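Local coordinates for protein probable diphthine synthase (Aeropyrum pernix, PDB 1WDE) that probably uses S-adenosyl-L-methionine to trimethylate the amino group of the modified target histidine of translation elongation factor 2, forming diphthine on the way to diphthamide, at residues Gly128-Arg136 / Leu253-Ala264. Numbering follows the deposited sequence.
Sequences GATMLSFYR and LSGVEEWLLAAA
Residues 130-132, with Met131 at positive phi, run along one side of helix 255-264, the CA atoms of Thr130, Met131 and Leu132 nearest those of Ala264, Leu260 and Glu257. The buried Glu257 carboxylate joins the two. Glu257 OE2 accepts from Ser133 N (2.9 Å, N-H...O 159°) through the anti lone pair and also bonds His168 NE2. Glu257 OE1 meets Arg136 NH1 at 2.7 Å in a salt bridge whose hydrogen bond is weak, the group planes 37° apart, and takes a straighter bond from Ser254 N (3.0 Å) through its anti lone pair. Four partners thus fix the rotation of the carboxylate. A chi3 bend (69°) brings the Arg136 guanidinium to it, while Arg252 O and Gly166 O hold NH1 and NH2. Leu132 CD2 presses on Leu253 CD2 (3.4 Å, tight), the side chains at about a right angle, and touches Leu261 CB. Selenomethionine Met131 lies over Leu260 and Ala263 with CE, over Ala264 with CG. Thr130 OG1, also bonded to Arg127 O, accepts from Leu132 N in an ST turn. Glu257 N to Ser254 OG completes a capping box starting helix 255-264. Leu261, touching Val214 and Tyr228, packs this helix beside the mixed sheet of this tetrapyrrole-methylase-family protein.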
ATOM      1  N   GLY A 128       1.823   2.700  11.140  1.00 19.18           N
ATOM      2  CA  GLY A 128       1.629   3.117  12.522  1.00 20.55           C
ATOM      3  C   GLY A 128       1.775   1.987  13.531  1.00 22.70           C
ATOM      4  O   GLY A 128       2.347   2.166  14.615  1.00 21.10           O
ATOM      5  N   ALA A 129       1.275   0.806  13.180  1.00 19.14           N
ATOM      6  CA  ALA A 129       1.367  -0.325  14.112  1.00 20.48           C
ATOM      7  C   ALA A 129       2.804  -0.772  14.412  1.00 17.05           C
ATOM      8  O   ALA A 129       3.054  -1.309  15.481  1.00 22.28           O
ATOM      9  CB  ALA A 129       0.547  -1.520  13.582  1.00 19.73           C
ATOM     10  N   THR A 130       3.733  -0.569  13.468  1.00 19.87           N
ATOM     11  CA  THR A 130       5.148  -0.954  13.653  1.00 15.15           C
ATOM     12  C   THR A 130       5.828  -0.071  14.680  1.00 19.39           C
ATOM     13  O   THR A 130       6.856  -0.438  15.258  1.00 22.17           O
ATOM     14  CB  THR A 130       5.985  -0.813  12.345  1.00 16.45           C
ATOM     15  OG1 THR A 130       6.158   0.577  12.051  1.00 20.25           O
ATOM     16  CG2 THR A 130       5.294  -1.508  11.131  1.00 15.03           C
HETATM   17  N   MSE A 131       5.254   1.111  14.856  1.00 18.57           N
HETATM   18  CA  MSE A 131       5.719   2.148  15.753  1.00 20.40           C
HETATM   19  C   MSE A 131       7.073   2.744  15.386  1.00 22.64           C
HETATM   20  O   MSE A 131       7.710   3.411  16.201  1.00 22.33           O
HETATM   21  CB  MSE A 131       5.697   1.638  17.185  1.00 24.84           C
HETATM   22  CG  MSE A 131       4.311   1.217  17.592  1.00 27.90           C
HETATM   23 SE   MSE A 131       4.062   1.204  19.497  1.00 50.30          SE
HETATM   24  CE  MSE A 131       5.785   0.563  20.112  1.00 46.30           C
ATOM     25  N   LEU A 132       7.497   2.514  14.146  1.00 21.42           N
ATOM     26  CA  LEU A 132       8.752   3.080  13.652  1.00 23.80           C
ATOM     27  C   LEU A 132       8.511   4.581  13.453  1.00 25.13           C
ATOM     28  O   LEU A 132       7.355   5.035  13.348  1.00 21.71           O
ATOM     29  CB  LEU A 132       9.159   2.428  12.324  1.00 18.37           C
ATOM     30  CG  LEU A 132       9.647   0.973  12.495  1.00 25.86           C
ATOM     31  CD1 LEU A 132       9.926   0.369  11.147  1.00 18.00           C
ATOM     32  CD2 LEU A 132      10.910   0.928  13.372  1.00 21.96           C
ATOM     33  N   SER A 133       9.585   5.353  13.384  1.00 19.06           N
ATOM     34  CA  SER A 133       9.428   6.802  13.237  1.00 20.79           C
ATOM     35  C   SER A 133       8.740   7.207  11.944  1.00 16.37           C
ATOM     36  O   SER A 133       9.191   6.879  10.843  1.00 16.34           O
ATOM     37  CB  SER A 133      10.786   7.488  13.347  1.00 21.83           C
ATOM     38  OG  SER A 133      10.694   8.857  13.018  1.00 25.23           O
ATOM     39  N   PHE A 134       7.629   7.914  12.088  1.00 18.93           N
ATOM     40  CA  PHE A 134       6.863   8.391  10.937  1.00 20.44           C
ATOM     41  C   PHE A 134       7.763   9.173   9.983  1.00 13.76           C
ATOM     42  O   PHE A 134       7.705   8.980   8.773  1.00 14.01           O
ATOM     43  CB  PHE A 134       5.715   9.305  11.414  1.00 21.35           C
ATOM     44  CG  PHE A 134       5.082  10.103  10.313  1.00 24.13           C
ATOM     45  CD1 PHE A 134       5.409  11.441  10.128  1.00 34.24           C
ATOM     46  CD2 PHE A 134       4.207   9.501   9.422  1.00 24.49           C
ATOM     47  CE1 PHE A 134       4.870  12.168   9.052  1.00 31.98           C
ATOM     48  CE2 PHE A 134       3.667  10.217   8.349  1.00 31.92           C
ATOM     49  CZ  PHE A 134       4.005  11.551   8.167  1.00 33.63           C
ATOM     50  N   TYR A 135       8.637  10.003  10.545  1.00 18.63           N
ATOM     51  CA  TYR A 135       9.534  10.859   9.765  1.00 19.95           C
ATOM     52  C   TYR A 135      10.516  10.107   8.870  1.00 21.85           C
ATOM     53  O   TYR A 135      11.008  10.667   7.886  1.00 18.35           O
ATOM     54  CB  TYR A 135      10.348  11.753  10.710  1.00 20.31           C
ATOM     55  CG  TYR A 135       9.506  12.547  11.670  1.00 30.13           C
ATOM     56  CD1 TYR A 135       8.833  13.708  11.251  1.00 27.84           C
ATOM     57  CD2 TYR A 135       9.363  12.135  12.994  1.00 32.22           C
ATOM     58  CE1 TYR A 135       8.043  14.430  12.127  1.00 31.11           C
ATOM     59  CE2 TYR A 135       8.576  12.843  13.882  1.00 32.65           C
ATOM     60  CZ  TYR A 135       7.920  13.988  13.446  1.00 38.63           C
ATOM     61  OH  TYR A 135       7.162  14.689  14.340  1.00 31.12           O
ATOM     62  N   ARG A 136      10.801   8.850   9.213  1.00 14.72           N
ATOM     63  CA  ARG A 136      11.766   8.056   8.471  1.00 16.62           C
ATOM     64  C   ARG A 136      11.202   7.200   7.372  1.00 16.90           C
ATOM     65  O   ARG A 136      11.956   6.525   6.673  1.00 17.40           O
ATOM     66  CB  ARG A 136      12.594   7.172   9.428  1.00 21.53           C
ATOM     67  CG  ARG A 136      13.480   7.974  10.385  1.00 22.38           C
ATOM     68  CD  ARG A 136      14.515   7.099  11.064  1.00 17.52           C
ATOM     69  NE  ARG A 136      15.531   6.634  10.126  1.00 21.48           N
ATOM     70  CZ  ARG A 136      16.364   5.636  10.384  1.00 23.23           C
ATOM     71  NH1 ARG A 136      16.283   5.006  11.554  1.00 21.65           N
ATOM     72  NH2 ARG A 136      17.273   5.278   9.487  1.00 19.12           N
ATOM     73  N   LEU A 253      17.747   0.902  12.038  1.00 15.93           N
ATOM     74  CA  LEU A 253      16.932   1.440  13.120  1.00 20.39           C
ATOM     75  C   LEU A 253      17.696   2.290  14.098  1.00 26.09           C
ATOM     76  O   LEU A 253      18.851   2.013  14.409  1.00 23.57           O
ATOM     77  CB  LEU A 253      16.278   0.305  13.915  1.00 27.28           C
ATOM     78  CG  LEU A 253      15.334  -0.589  13.113  1.00 33.43           C
ATOM     79  CD1 LEU A 253      14.887  -1.773  13.953  1.00 31.35           C
ATOM     80  CD2 LEU A 253      14.168   0.253  12.652  1.00 27.18           C
ATOM     81  N   SER A 254      17.031   3.312  14.605  1.00 18.65           N
ATOM     82  CA  SER A 254      17.618   4.182  15.607  1.00 28.42           C
ATOM     83  C   SER A 254      17.491   3.393  16.913  1.00 25.74           C
ATOM     84  O   SER A 254      16.654   2.498  17.024  1.00 26.41           O
ATOM     85  CB  SER A 254      16.823   5.493  15.703  1.00 23.58           C
ATOM     86  OG  SER A 254      15.824   5.407  16.707  1.00 26.69           O
ATOM     87  N   GLY A 255      18.328   3.697  17.894  1.00 26.51           N
ATOM     88  CA  GLY A 255      18.244   2.977  19.153  1.00 27.10           C
ATOM     89  C   GLY A 255      16.838   2.973  19.723  1.00 30.87           C
ATOM     90  O   GLY A 255      16.337   1.934  20.171  1.00 23.40           O
ATOM     91  N   VAL A 256      16.192   4.135  19.716  1.00 25.93           N
ATOM     92  CA  VAL A 256      14.832   4.229  20.230  1.00 29.51           C
ATOM     93  C   VAL A 256      13.881   3.389  19.369  1.00 27.50           C
ATOM     94  O   VAL A 256      12.953   2.778  19.891  1.00 23.65           O
ATOM     95  CB  VAL A 256      14.352   5.707  20.294  1.00 31.12           C
ATOM     96  CG1 VAL A 256      12.847   5.767  20.526  1.00 29.36           C
ATOM     97  CG2 VAL A 256      15.068   6.429  21.452  1.00 34.60           C
ATOM     98  N   GLU A 257      14.132   3.325  18.062  1.00 24.89           N
ATOM     99  CA  GLU A 257      13.267   2.536  17.178  1.00 27.42           C
ATOM    100  C   GLU A 257      13.315   1.030  17.421  1.00 25.91           C
ATOM    101  O   GLU A 257      12.300   0.350  17.289  1.00 21.35           O
ATOM    102  CB  GLU A 257      13.593   2.814  15.717  1.00 21.90           C
ATOM    103  CG  GLU A 257      13.003   4.127  15.190  1.00 22.91           C
ATOM    104  CD  GLU A 257      13.304   4.301  13.725  1.00 21.30           C
ATOM    105  OE1 GLU A 257      14.480   4.160  13.341  1.00 26.86           O
ATOM    106  OE2 GLU A 257      12.370   4.561  12.952  1.00 20.11           O
ATOM    107  N   GLU A 258      14.500   0.508  17.729  1.00 24.66           N
ATOM    108  CA  GLU A 258      14.670  -0.915  18.031  1.00 28.28           C
ATOM    109  C   GLU A 258      13.812  -1.257  19.241  1.00 26.68           C
ATOM    110  O   GLU A 258      13.194  -2.326  19.312  1.00 27.14           O
ATOM    111  CB  GLU A 258      16.140  -1.233  18.358  1.00 29.47           C
ATOM    112  CG  GLU A 258      17.034  -1.263  17.127  1.00 48.27           C
ATOM    113  CD  GLU A 258      18.507  -1.551  17.440  1.00 58.57           C
ATOM    114  OE1 GLU A 258      19.287  -1.724  16.475  1.00 58.62           O
ATOM    115  OE2 GLU A 258      18.886  -1.596  18.634  1.00 58.07           O
ATOM    116  N   TRP A 259      13.782  -0.337  20.199  1.00 23.97           N
ATOM    117  CA  TRP A 259      13.001  -0.530  21.412  1.00 25.25           C
ATOM    118  C   TRP A 259      11.513  -0.496  21.065  1.00 27.92           C
ATOM    119  O   TRP A 259      10.759  -1.360  21.514  1.00 24.08           O
ATOM    120  CB  TRP A 259      13.377   0.556  22.422  1.00 30.22           C
ATOM    121  CG  TRP A 259      12.528   0.660  23.658  1.00 26.19           C
ATOM    122  CD1 TRP A 259      12.397  -0.263  24.661  1.00 31.86           C
ATOM    123  CD2 TRP A 259      11.697   1.771  24.022  1.00 28.31           C
ATOM    124  NE1 TRP A 259      11.531   0.206  25.632  1.00 26.23           N
ATOM    125  CE2 TRP A 259      11.088   1.452  25.261  1.00 31.80           C
ATOM    126  CE3 TRP A 259      11.405   3.004  23.423  1.00 32.80           C
ATOM    127  CZ2 TRP A 259      10.204   2.325  25.907  1.00 34.78           C
ATOM    128  CZ3 TRP A 259      10.526   3.872  24.067  1.00 30.71           C
ATOM    129  CH2 TRP A 259       9.936   3.527  25.297  1.00 30.50           C
ATOM    130  N   LEU A 260      11.099   0.488  20.263  1.00 27.11           N
ATOM    131  CA  LEU A 260       9.697   0.631  19.845  1.00 28.03           C
ATOM    132  C   LEU A 260       9.227  -0.563  19.020  1.00 21.15           C
ATOM    133  O   LEU A 260       8.158  -1.108  19.284  1.00 26.72           O
ATOM    134  CB  LEU A 260       9.501   1.909  19.011  1.00 25.90           C
ATOM    135  CG  LEU A 260       9.761   3.248  19.716  1.00 27.97           C
ATOM    136  CD1 LEU A 260       9.686   4.412  18.708  1.00 18.67           C
ATOM    137  CD2 LEU A 260       8.741   3.422  20.827  1.00 26.26           C
ATOM    138  N   LEU A 261      10.019  -0.955  18.017  1.00 25.06           N
ATOM    139  CA  LEU A 261       9.687  -2.094  17.145  1.00 25.05           C
ATOM    140  C   LEU A 261       9.659  -3.423  17.911  1.00 27.77           C
ATOM    141  O   LEU A 261       8.828  -4.297  17.637  1.00 23.87           O
ATOM    142  CB  LEU A 261      10.683  -2.202  15.978  1.00 19.12           C
ATOM    143  CG  LEU A 261      10.408  -3.369  15.019  1.00 26.04           C
ATOM    144  CD1 LEU A 261       9.046  -3.171  14.384  1.00 28.23           C
ATOM    145  CD2 LEU A 261      11.483  -3.455  13.931  1.00 24.52           C
ATOM    146  N   ALA A 262      10.573  -3.586  18.861  1.00 24.55           N
ATOM    147  CA  ALA A 262      10.608  -4.806  19.661  1.00 26.22           C
ATOM    148  C   ALA A 262       9.297  -4.899  20.456  1.00 22.21           C
ATOM    149  O   ALA A 262       8.695  -5.956  20.547  1.00 25.27           O
ATOM    150  CB  ALA A 262      11.820  -4.782  20.629  1.00 23.79           C
ATOM    151  N   ALA A 263       8.855  -3.793  21.042  1.00 24.33           N
ATOM    152  CA  ALA A 263       7.598  -3.807  21.800  1.00 25.42           C
ATOM    153  C   ALA A 263       6.388  -4.098  20.898  1.00 30.47           C
ATOM    154  O   ALA A 263       5.498  -4.892  21.252  1.00 25.38           O
ATOM    155  CB  ALA A 263       7.408  -2.478  22.516  1.00 22.90           C
ATOM    156  N   ALA A 264       6.369  -3.467  19.721  1.00 30.78           N
ATOM    157  CA  ALA A 264       5.278  -3.632  18.755  1.00 24.46           C
ATOM    158  C   ALA A 264       5.152  -5.063  18.224  1.00 29.27           C
ATOM    159  O   ALA A 264       4.051  -5.554  18.008  1.00 23.47           O
ATOM    160  CB  ALA A 264       5.471  -2.651  17.567  1.00 21.22           C
TER